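Local coordinates for protein pyruvate kinase (Cryptosporidium parvum, PDB 4DRS) that probably catalyses the final step of glycolysis, passing the phosphoryl group of phosphoenolpyruvate to ADP to give pyruvate and ATP, with magnesium and potassium as likely cofactors, at residues Leu167-Asp170 with Gly171-Ser174; Val222-Ala225 with Leu226-Leu230; Val393-His396 with Ala397-Ser401; Leu496-Ser499 with Gly500-Ala503. One frame throughout, in Å; residues are numbered along the deposited sequence.

Overall arrangement
The four contacts are local elements that follow one another along the chain. Contact 1 turns the hairpin of strands 165-168 and 173-180 in the small mixed sheet that pyruvate kinases insert into their barrel domain. Contact 2 closes helix 215-226 of the eight-stranded parallel barrel just before strand 232-235; its centre is about 34 Å from that of contact 1. Contact 3 runs along helix 391-401, packed on helix 408-422, and contact 4 starts strand 502-506 of the C-terminal alpha/beta domain, their centres about 26 Å apart. Contacts 1 and 4 have centres about 56 Å apart. ADP-binding residues thus lie nearest contacts 1 and 2, whereas contacts 3 and 4 each reach a second subunit.

Contact 1: Leu167-Asp170 with Gly171-Ser174; sequences LIAD and GSLS
Ile168 and Leu173 face each other where strand 165-168 turns back into strand 173-180, a beta hairpin with a classic beta bulge next to its turn. From Ile168, CB rests on Leu173 CB at 3.8 Å, CG1 runs past Leu173 O, and CD1 ends 3.5 Å from Leu173 CD2. The extended branch, with CG1 anti to the carbonyl carbon (chi1 -58°), lies alongside the leucine; both residues are buried, which suits branched apolar side chains, and Ile195 adds to the packing. Beneath them the backbones pair: Ile168 N donates to Leu173 O at 3.0 Å. Ile168 O is gripped twice, by Leu173 N at 3.1 Å and by Ser172 N at 3.0 Å, which is the bulge itself. On the other face Leu167 CD2 meets Ser174 OG at 3.6 Å. The turn takes positive phi at Ala169, Asp170 and Gly171, a conformation that glycine adopts most easily. The side chain of Asp170 is about 7 Å from that of Arg116, which binds ADP, although no nucleotide is present in this chain. A serine suits the position after the glycine because its short hydroxyl reaches back across the turn: Ser172 OG donates to Ala169 O at 2.8 Å, coming from above the carbonyl plane.

Contact 2: Val222-Ala225 with Leu226-Leu230; sequences VDFA and LKYNL
Phe224 and Tyr228, one helical turn apart, meet in a T-shaped stack. The edge of the tyrosine points at the phenylalanine face, with the planes at 85° and the centroids 5.0 Å apart. Tyr228 CD2 stands over the centre of the Phe224 ring, while CE2 leans to one side and comes within 3.6 Å of Phe224 CD1. At the edge of the same ring Leu230 CD2 touches Phe224 CD2 at 4.1 Å, so the phenylalanine has an aromatic neighbour over one face and an aliphatic one beside its rim. Phe224 CG lies anti to the backbone N (chi1 -158°), which carries the ring forward to these later residues.

Main-chain bonds hold the spacing of the residues that carry the rings. Tyr228 N donates to Phe224 O at 2.8 Å, and Leu230 N binds Ala225 O at 2.8 Å, in the carbonyl plane. Lys227 N reaches Val222 O only weakly, in a wider pi-type turn. The aliphatic part of Lys227 lies along the helix, its CD 3.3 Å from Asp223 O; Asp223 OD1 is hydrogen-bonded to the hydroxyl of Tyr257.

Farther out, Phe77 makes another edge-to-face pair with Phe224, Leu108 of strand 105-109 covers Ala225 and Leu230, and Arg93 binds Tyr228 O. Small Ala225 and branched Leu230 suit this buried side against the barrel strand. Asn229, a residue that tolerates positive phi well, is the C-prime residue of a Schellman motif, with Leu230 N to Ala225 O and Asn229 N to Leu226 O as its two bonds, ending a helix of the TIM barrel.

Contact 3: Val393-His396 with Ala397-Ser401; sequences VLYH and AIHSS
With CG anti to the backbone N in both residues, chi1 174° in Tyr395 and -172° in His399, the two rings leave the same side of helix 391-401 and run side by side. Their planes are 24° apart, but the rings are displaced, centroids 5.5 Å apart, with little face-to-face stacking. Instead the tyrosine tip passes the imidazole obliquely, Tyr395 OH lying 3.7 Å from His399 ND1, while His399 CB sits over one face of the phenol ring. On another side of the helix Leu394 and Ile398 touch through their CD1 atoms at 3.9 Å, a pair of branched aliphatic residues that also meet Arg445.

Underneath runs regular i to i+4 bonding, as where His399 N donates to Tyr395 O at 2.9 Å. His396 O takes two donors, Ser400 N at 2.9 Å and Ser400 OG also at 2.9 Å, which arrive from opposite faces of its carbonyl plane. Serine suits this exposed surface because its hydroxyl can fold back onto the helix.

A tyrosine suits the buried position because its ring packs on Cys414 and Val417 of helix 408-422 while its hydroxyl bonds Glu418 of the second subunit. That hydrogen bond across the subunit boundary implies that the phenol links this helix to its neighbour, with His399 packing on Asp422 of that second subunit.

Contact 4: Leu496-Ser499 with Gly500-Ala503; sequences LIES and GDFA
Ile497 lays its longer branch against Asp501, CG1 3.6 Å from Asp501 CB, the two side chains passing antiparallel. Ile497 precedes a type II beta turn, Glu498 to Asp501, of which Asp501 is the last residue and which leads into strand 502-506 of the alpha/beta domain. Ile497 CG1 is anti to the backbone N (chi1 -168°), sending CD1 onward to Ala503 CB at 4.2 Å. An isoleucine fits this buried place, where Leu488 and Ala491 of helix 480-493 pack on it, and the small alanine also lies against Leu488. Phe502, pointing away from the turn, packs on Val408 of the second subunit. The turn is closed by Asp501 N bonding to Glu498 O at 3.2 Å, with the donor above the carbonyl plane. Gly500, with phi at 88°, takes the third position, where a CB would press on Ser499 O. Ser499 faces outward at the second position, its hydroxyl bonded to Lys492 and to Pro526 O. Glu498 OE1 lies 3.8 Å from Asp501 OD2, a like-charged pair whose repulsion the nearby backbone N-H may ease. Aspartate is short enough to curl back over the turn: Glu498 N donates to Asp501 OD2 at 3.1 Å, meeting the oxygen on its anti side, 35° out of the carboxylate plane.

Contact 1: Leu167-Asp170 with Gly171-Ser174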
loop_
_atom_site.group_PDB
_atom_site.type_symbol
_atom_site.label_atom_id
_atom_site.label_comp_id
_atom_site.label_asym_id
_atom_site.label_seq_id
_atom_site.Cartn_x
_atom_site.Cartn_y
_atom_site.Cartn_z
ATOM N N LEU A 167 44.590 -12.686 24.208
ATOM C CA LEU A 167 44.635 -12.879 22.757
ATOM C C LEU A 167 45.523 -11.848 22.073
ATOM O O LEU A 167 45.444 -10.659 22.368
ATOM C CB LEU A 167 43.226 -12.843 22.151
ATOM C CG LEU A 167 42.220 -13.918 22.582
ATOM C CD1 LEU A 167 40.867 -13.663 21.936
ATOM C CD2 LEU A 167 42.706 -15.325 22.258
ATOM N N ILE A 168 46.366 -12.316 21.159
ATOM C CA ILE A 168 47.275 -11.440 20.426
ATOM C C ILE A 168 47.037 -11.560 18.919
ATOM O O ILE A 168 46.792 -12.657 18.410
ATOM C CB ILE A 168 48.753 -11.710 20.799
ATOM C CG1 ILE A 168 48.952 -11.509 22.308
ATOM C CG2 ILE A 168 49.691 -10.801 20.012
ATOM C CD1 ILE A 168 50.303 -11.932 22.846
ATOM N N ALA A 169 47.099 -10.418 18.229
ATOM C CA ALA A 169 46.872 -10.308 16.779
ATOM C C ALA A 169 45.474 -10.768 16.345
ATOM O O ALA A 169 45.316 -11.433 15.317
ATOM C CB ALA A 169 47.966 -11.030 15.995
ATOM N N ASP A 170 44.471 -10.391 17.140
ATOM C CA ASP A 170 43.060 -10.736 16.905
ATOM C C ASP A 170 42.825 -12.239 16.727
ATOM O O ASP A 170 42.362 -12.689 15.675
ATOM C CB ASP A 170 42.481 -9.939 15.726
ATOM C CG ASP A 170 42.339 -8.458 16.031
ATOM O OD1 ASP A 170 41.642 -8.105 17.009
ATOM O OD2 ASP A 170 42.916 -7.643 15.278
ATOM N N GLY A 171 43.150 -13.004 17.765
ATOM C CA GLY A 171 42.948 -14.450 17.763
ATOM C C GLY A 171 43.985 -15.207 16.955
ATOM O O GLY A 171 43.638 -16.046 16.121
ATOM N N SER A 172 45.256 -14.903 17.201
ATOM C CA SER A 172 46.361 -15.629 16.584
ATOM C C SER A 172 47.148 -16.356 17.664
ATOM O O SER A 172 47.284 -17.577 17.626
ATOM C CB SER A 172 47.266 -14.682 15.794
ATOM O OG SER A 172 46.520 -13.931 14.852
ATOM N N LEU A 173 47.651 -15.597 18.634
ATOM C CA LEU A 173 48.337 -16.167 19.783
ATOM C C LEU A 173 47.401 -16.190 20.990
ATOM O O LEU A 173 47.177 -15.165 21.643
ATOM C CB LEU A 173 49.622 -15.387 20.086
ATOM C CG LEU A 173 50.507 -15.836 21.253
ATOM C CD1 LEU A 173 51.012 -17.259 21.064
ATOM C CD2 LEU A 173 51.669 -14.871 21.413
ATOM N N SER A 174 46.842 -17.369 21.259
ATOM C CA SER A 174 45.958 -17.577 22.399
ATOM C C SER A 174 46.762 -18.126 23.570
ATOM O O SER A 174 47.451 -19.140 23.441
ATOM C CB SER A 174 44.822 -18.533 22.029
ATOM O OG SER A 174 43.888 -18.652 23.087
#

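Contact 2: Val222-Ala225 with Leu226-Leu230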
loop_
_atom_site.group_PDB
_atom_site.type_symbol
_atom_site.label_atom_id
_atom_site.label_comp_id
_atom_site.label_asym_id
_atom_site.label_seq_id
_atom_site.Cartn_x
_atom_site.Cartn_y
_atom_site.Cartn_z
ATOM N N VAL A 222 43.730 17.930 18.978
ATOM C CA VAL A 222 44.048 19.347 19.083
ATOM C C VAL A 222 45.182 19.738 18.143
ATOM O O VAL A 222 45.038 20.676 17.358
ATOM C CB VAL A 222 44.413 19.746 20.531
ATOM C CG1 VAL A 222 44.828 21.213 20.604
ATOM C CG2 VAL A 222 43.254 19.468 21.481
ATOM N N ASP A 223 46.297 19.010 18.216
ATOM C CA ASP A 223 47.536 19.406 17.534
ATOM C C ASP A 223 47.696 18.868 16.119
ATOM O O ASP A 223 48.724 19.107 15.478
ATOM C CB ASP A 223 48.763 19.039 18.372
ATOM C CG ASP A 223 48.938 19.940 19.573
ATOM O OD1 ASP A 223 48.717 21.165 19.438
ATOM O OD2 ASP A 223 49.300 19.426 20.655
ATOM N N PHE A 224 46.699 18.142 15.628
ATOM C CA PHE A 224 46.718 17.722 14.233
ATOM C C PHE A 224 45.405 18.044 13.514
ATOM O O PHE A 224 45.395 18.851 12.584
ATOM C CB PHE A 224 47.095 16.244 14.098
ATOM C CG PHE A 224 47.634 15.887 12.747
ATOM C CD1 PHE A 224 49.007 15.790 12.538
ATOM C CD2 PHE A 224 46.774 15.665 11.674
ATOM C CE1 PHE A 224 49.512 15.467 11.287
ATOM C CE2 PHE A 224 47.275 15.341 10.420
ATOM C CZ PHE A 224 48.646 15.239 10.227
ATOM N N ALA A 225 44.307 17.430 13.960
ATOM C CA ALA A 225 42.984 17.640 13.354
ATOM C C ALA A 225 42.532 19.101 13.390
ATOM O O ALA A 225 42.142 19.655 12.367
ATOM C CB ALA A 225 41.944 16.739 14.006
ATOM N N LEU A 226 42.593 19.727 14.560
ATOM C CA LEU A 226 42.194 21.121 14.668
ATOM C C LEU A 226 43.263 22.032 14.084
ATOM O O LEU A 226 42.954 22.945 13.309
ATOM C CB LEU A 226 41.881 21.495 16.117
ATOM C CG LEU A 226 40.680 20.779 16.750
ATOM C CD1 LEU A 226 40.448 21.262 18.173
ATOM C CD2 LEU A 226 39.426 20.973 15.903
ATOM N N LYS A 227 44.517 21.762 14.443
ATOM C CA LYS A 227 45.650 22.571 14.012
ATOM C C LYS A 227 45.724 22.682 12.489
ATOM O O LYS A 227 45.856 23.781 11.951
ATOM C CB LYS A 227 46.958 22.007 14.579
ATOM C CG LYS A 227 48.171 22.893 14.336
ATOM C CD LYS A 227 49.447 22.263 14.872
ATOM C CE LYS A 227 50.665 23.062 14.434
ATOM N NZ LYS A 227 51.896 22.675 15.180
ATOM N N TYR A 228 45.620 21.549 11.801
ATOM C CA TYR A 228 45.723 21.534 10.345
ATOM C C TYR A 228 44.374 21.560 9.626
ATOM O O TYR A 228 44.310 21.324 8.416
ATOM C CB TYR A 228 46.579 20.355 9.872
ATOM C CG TYR A 228 47.968 20.355 10.466
ATOM C CD1 TYR A 228 48.772 21.496 10.405
ATOM C CD2 TYR A 228 48.476 19.224 11.097
ATOM C CE1 TYR A 228 50.043 21.507 10.954
ATOM C CE2 TYR A 228 49.748 19.222 11.650
ATOM C CZ TYR A 228 50.525 20.365 11.574
ATOM O OH TYR A 228 51.783 20.374 12.120
ATOM N N ASN A 229 43.305 21.850 10.368
ATOM C CA ASN A 229 41.986 22.074 9.776
ATOM C C ASN A 229 41.425 20.847 9.019
ATOM O O ASN A 229 40.968 20.956 7.880
ATOM C CB ASN A 229 42.040 23.313 8.865
ATOM C CG ASN A 229 40.669 23.862 8.526
ATOM O OD1 ASN A 229 39.693 23.604 9.226
ATOM N ND2 ASN A 229 40.593 24.636 7.448
ATOM N N LEU A 230 41.476 19.682 9.658
ATOM C CA LEU A 230 40.908 18.467 9.079
ATOM C C LEU A 230 39.372 18.482 9.123
ATOM O O LEU A 230 38.773 19.337 9.768
ATOM C CB LEU A 230 41.494 17.211 9.746
ATOM C CG LEU A 230 42.798 16.654 9.141
ATOM C CD1 LEU A 230 43.954 17.638 9.249
ATOM C CD2 LEU A 230 43.181 15.325 9.775
#

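Contact 3: Val393-His396 with Ala397-Ser401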
loop_
_atom_site.group_PDB
_atom_site.type_symbol
_atom_site.label_atom_id
_atom_site.label_comp_id
_atom_site.label_asym_id
_atom_site.label_seq_id
_atom_site.Cartn_x
_atom_site.Cartn_y
_atom_site.Cartn_z
ATOM N N VAL A 393 9.921 3.976 -3.810
ATOM C CA VAL A 393 9.622 3.168 -2.624
ATOM C C VAL A 393 10.509 3.576 -1.453
ATOM O O VAL A 393 10.022 3.752 -0.330
ATOM C CB VAL A 393 9.736 1.647 -2.909
ATOM C CG1 VAL A 393 9.762 0.840 -1.614
ATOM C CG2 VAL A 393 8.585 1.185 -3.792
ATOM N N LEU A 394 11.802 3.743 -1.722
ATOM C CA LEU A 394 12.751 4.166 -0.695
ATOM C C LEU A 394 12.357 5.522 -0.109
ATOM O O LEU A 394 12.406 5.715 1.110
ATOM C CB LEU A 394 14.182 4.199 -1.257
ATOM C CG LEU A 394 15.342 4.598 -0.333
ATOM C CD1 LEU A 394 15.403 3.739 0.928
ATOM C CD2 LEU A 394 16.657 4.535 -1.092
ATOM N N TYR A 395 11.954 6.447 -0.980
ATOM C CA TYR A 395 11.535 7.777 -0.552
ATOM C C TYR A 395 10.364 7.731 0.424
ATOM O O TYR A 395 10.399 8.380 1.468
ATOM C CB TYR A 395 11.170 8.667 -1.746
ATOM C CG TYR A 395 10.602 10.001 -1.314
ATOM C CD1 TYR A 395 11.415 10.948 -0.687
ATOM C CD2 TYR A 395 9.250 10.304 -1.493
ATOM C CE1 TYR A 395 10.906 12.168 -0.271
ATOM C CE2 TYR A 395 8.728 11.523 -1.078
ATOM C CZ TYR A 395 9.563 12.450 -0.468
ATOM O OH TYR A 395 9.070 13.669 -0.051
ATOM N N HIS A 396 9.331 6.967 0.076
ATOM C CA HIS A 396 8.135 6.880 0.909
ATOM C C HIS A 396 8.404 6.239 2.238
ATOM O O HIS A 396 7.827 6.643 3.246
ATOM C CB HIS A 396 6.991 6.187 0.168
ATOM C CG HIS A 396 6.426 7.005 -0.971
ATOM N ND1 HIS A 396 5.833 8.201 -0.780
ATOM C CD2 HIS A 396 6.385 6.763 -2.345
ATOM C CE1 HIS A 396 5.437 8.701 -1.966
ATOM N NE2 HIS A 396 5.774 7.819 -2.924
ATOM N N ALA A 397 9.298 5.252 2.258
ATOM C CA ALA A 397 9.705 4.596 3.503
ATOM C C ALA A 397 10.324 5.595 4.489
ATOM O O ALA A 397 9.893 5.684 5.642
ATOM C CB ALA A 397 10.663 3.446 3.217
ATOM N N ILE A 398 11.312 6.359 4.020
ATOM C CA ILE A 398 11.970 7.377 4.844
ATOM C C ILE A 398 11.000 8.493 5.243
ATOM O O ILE A 398 10.949 8.884 6.407
ATOM C CB ILE A 398 13.224 7.968 4.154
ATOM C CG1 ILE A 398 14.242 6.864 3.850
ATOM C CG2 ILE A 398 13.871 9.034 5.028
ATOM C CD1 ILE A 398 15.232 7.215 2.756
ATOM N N HIS A 399 10.220 8.983 4.284
ATOM C CA HIS A 399 9.250 10.052 4.544
ATOM C C HIS A 399 8.244 9.683 5.610
ATOM O O HIS A 399 7.900 10.510 6.458
ATOM C CB HIS A 399 8.551 10.466 3.251
ATOM C CG HIS A 399 7.680 11.688 3.390
ATOM N ND1 HIS A 399 8.186 12.929 3.481
ATOM C CD2 HIS A 399 6.297 11.823 3.444
ATOM C CE1 HIS A 399 7.179 13.815 3.591
ATOM N NE2 HIS A 399 6.027 13.138 3.569
ATOM N N SER A 400 7.782 8.433 5.581
ATOM C CA SER A 400 6.837 7.913 6.581
ATOM C C SER A 400 7.456 7.719 7.968
ATOM O O SER A 400 6.768 7.865 8.977
ATOM C CB SER A 400 6.229 6.589 6.115
ATOM O OG SER A 400 5.496 6.758 4.918
ATOM N N SER A 401 8.743 7.378 8.009
ATOM C CA SER A 401 9.448 7.128 9.273
ATOM C C SER A 401 9.771 8.406 10.055
ATOM O O SER A 401 10.119 8.346 11.235
ATOM C CB SER A 401 10.739 6.347 9.019
ATOM O OG SER A 401 10.495 5.191 8.237
#

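Contact 4: Leu496-Ser499 with Gly500-Ala503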
loop_
_atom_site.group_PDB
_atom_site.type_symbol
_atom_site.label_atom_id
_atom_site.label_comp_id
_atom_site.label_asym_id
_atom_site.label_seq_id
_atom_site.Cartn_x
_atom_site.Cartn_y
_atom_site.Cartn_z
ATOM N N LEU A 496 26.473 15.819 -16.664
ATOM C CA LEU A 496 25.508 15.476 -15.622
ATOM C C LEU A 496 24.093 15.896 -16.009
ATOM O O LEU A 496 23.118 15.343 -15.503
ATOM C CB LEU A 496 25.910 16.104 -14.281
ATOM C CG LEU A 496 27.309 15.782 -13.740
ATOM C CD1 LEU A 496 27.627 16.633 -12.516
ATOM C CD2 LEU A 496 27.457 14.301 -13.419
ATOM N N ILE A 497 23.995 16.869 -16.914
ATOM C CA ILE A 497 22.711 17.390 -17.397
ATOM C C ILE A 497 22.826 17.860 -18.856
ATOM O O ILE A 497 23.920 18.176 -19.328
ATOM C CB ILE A 497 22.172 18.528 -16.482
ATOM C CG1 ILE A 497 20.708 18.854 -16.811
ATOM C CG2 ILE A 497 23.072 19.762 -16.547
ATOM C CD1 ILE A 497 19.969 19.638 -15.746
ATOM N N GLU A 498 21.695 17.897 -19.558
ATOM C CA GLU A 498 21.638 18.358 -20.949
ATOM C C GLU A 498 20.634 19.501 -21.109
ATOM O O GLU A 498 19.816 19.742 -20.221
ATOM C CB GLU A 498 21.253 17.205 -21.877
ATOM C CG GLU A 498 22.161 15.989 -21.786
ATOM C CD GLU A 498 21.633 14.802 -22.568
ATOM O OE1 GLU A 498 20.466 14.407 -22.352
ATOM O OE2 GLU A 498 22.390 14.256 -23.398
ATOM N N SER A 499 20.705 20.201 -22.241
ATOM C CA SER A 499 19.758 21.274 -22.557
ATOM C C SER A 499 18.331 20.740 -22.606
ATOM O O SER A 499 18.089 19.642 -23.113
ATOM C CB SER A 499 20.114 21.938 -23.888
ATOM O OG SER A 499 21.302 22.698 -23.772
ATOM N N GLY A 500 17.393 21.510 -22.063
ATOM C CA GLY A 500 15.992 21.098 -22.020
ATOM C C GLY A 500 15.608 20.270 -20.803
ATOM O O GLY A 500 14.422 20.119 -20.507
ATOM N N ASP A 501 16.606 19.728 -20.102
ATOM C CA ASP A 501 16.374 18.960 -18.874
ATOM C C ASP A 501 16.021 19.865 -17.693
ATOM O O ASP A 501 16.460 21.018 -17.624
ATOM C CB ASP A 501 17.600 18.112 -18.516
ATOM C CG ASP A 501 17.818 16.946 -19.470
ATOM O OD1 ASP A 501 16.869 16.556 -20.188
ATOM O OD2 ASP A 501 18.947 16.408 -19.489
ATOM N N PHE A 502 15.229 19.330 -16.768
ATOM C CA PHE A 502 14.858 20.062 -15.564
ATOM C C PHE A 502 15.850 19.839 -14.430
ATOM O O PHE A 502 16.462 18.771 -14.317
ATOM C CB PHE A 502 13.451 19.682 -15.098
ATOM C CG PHE A 502 12.355 20.154 -16.014
ATOM C CD1 PHE A 502 12.099 21.515 -16.178
ATOM C CD2 PHE A 502 11.566 19.237 -16.702
ATOM C CE1 PHE A 502 11.087 21.949 -17.021
ATOM C CE2 PHE A 502 10.551 19.667 -17.544
ATOM C CZ PHE A 502 10.310 21.024 -17.703
ATOM N N ALA A 503 16.004 20.870 -13.606
ATOM C CA ALA A 503 16.730 20.777 -12.350
ATOM C C ALA A 503 15.921 21.479 -11.270
ATOM O O ALA A 503 15.243 22.475 -11.537
ATOM C CB ALA A 503 18.112 21.400 -12.473
#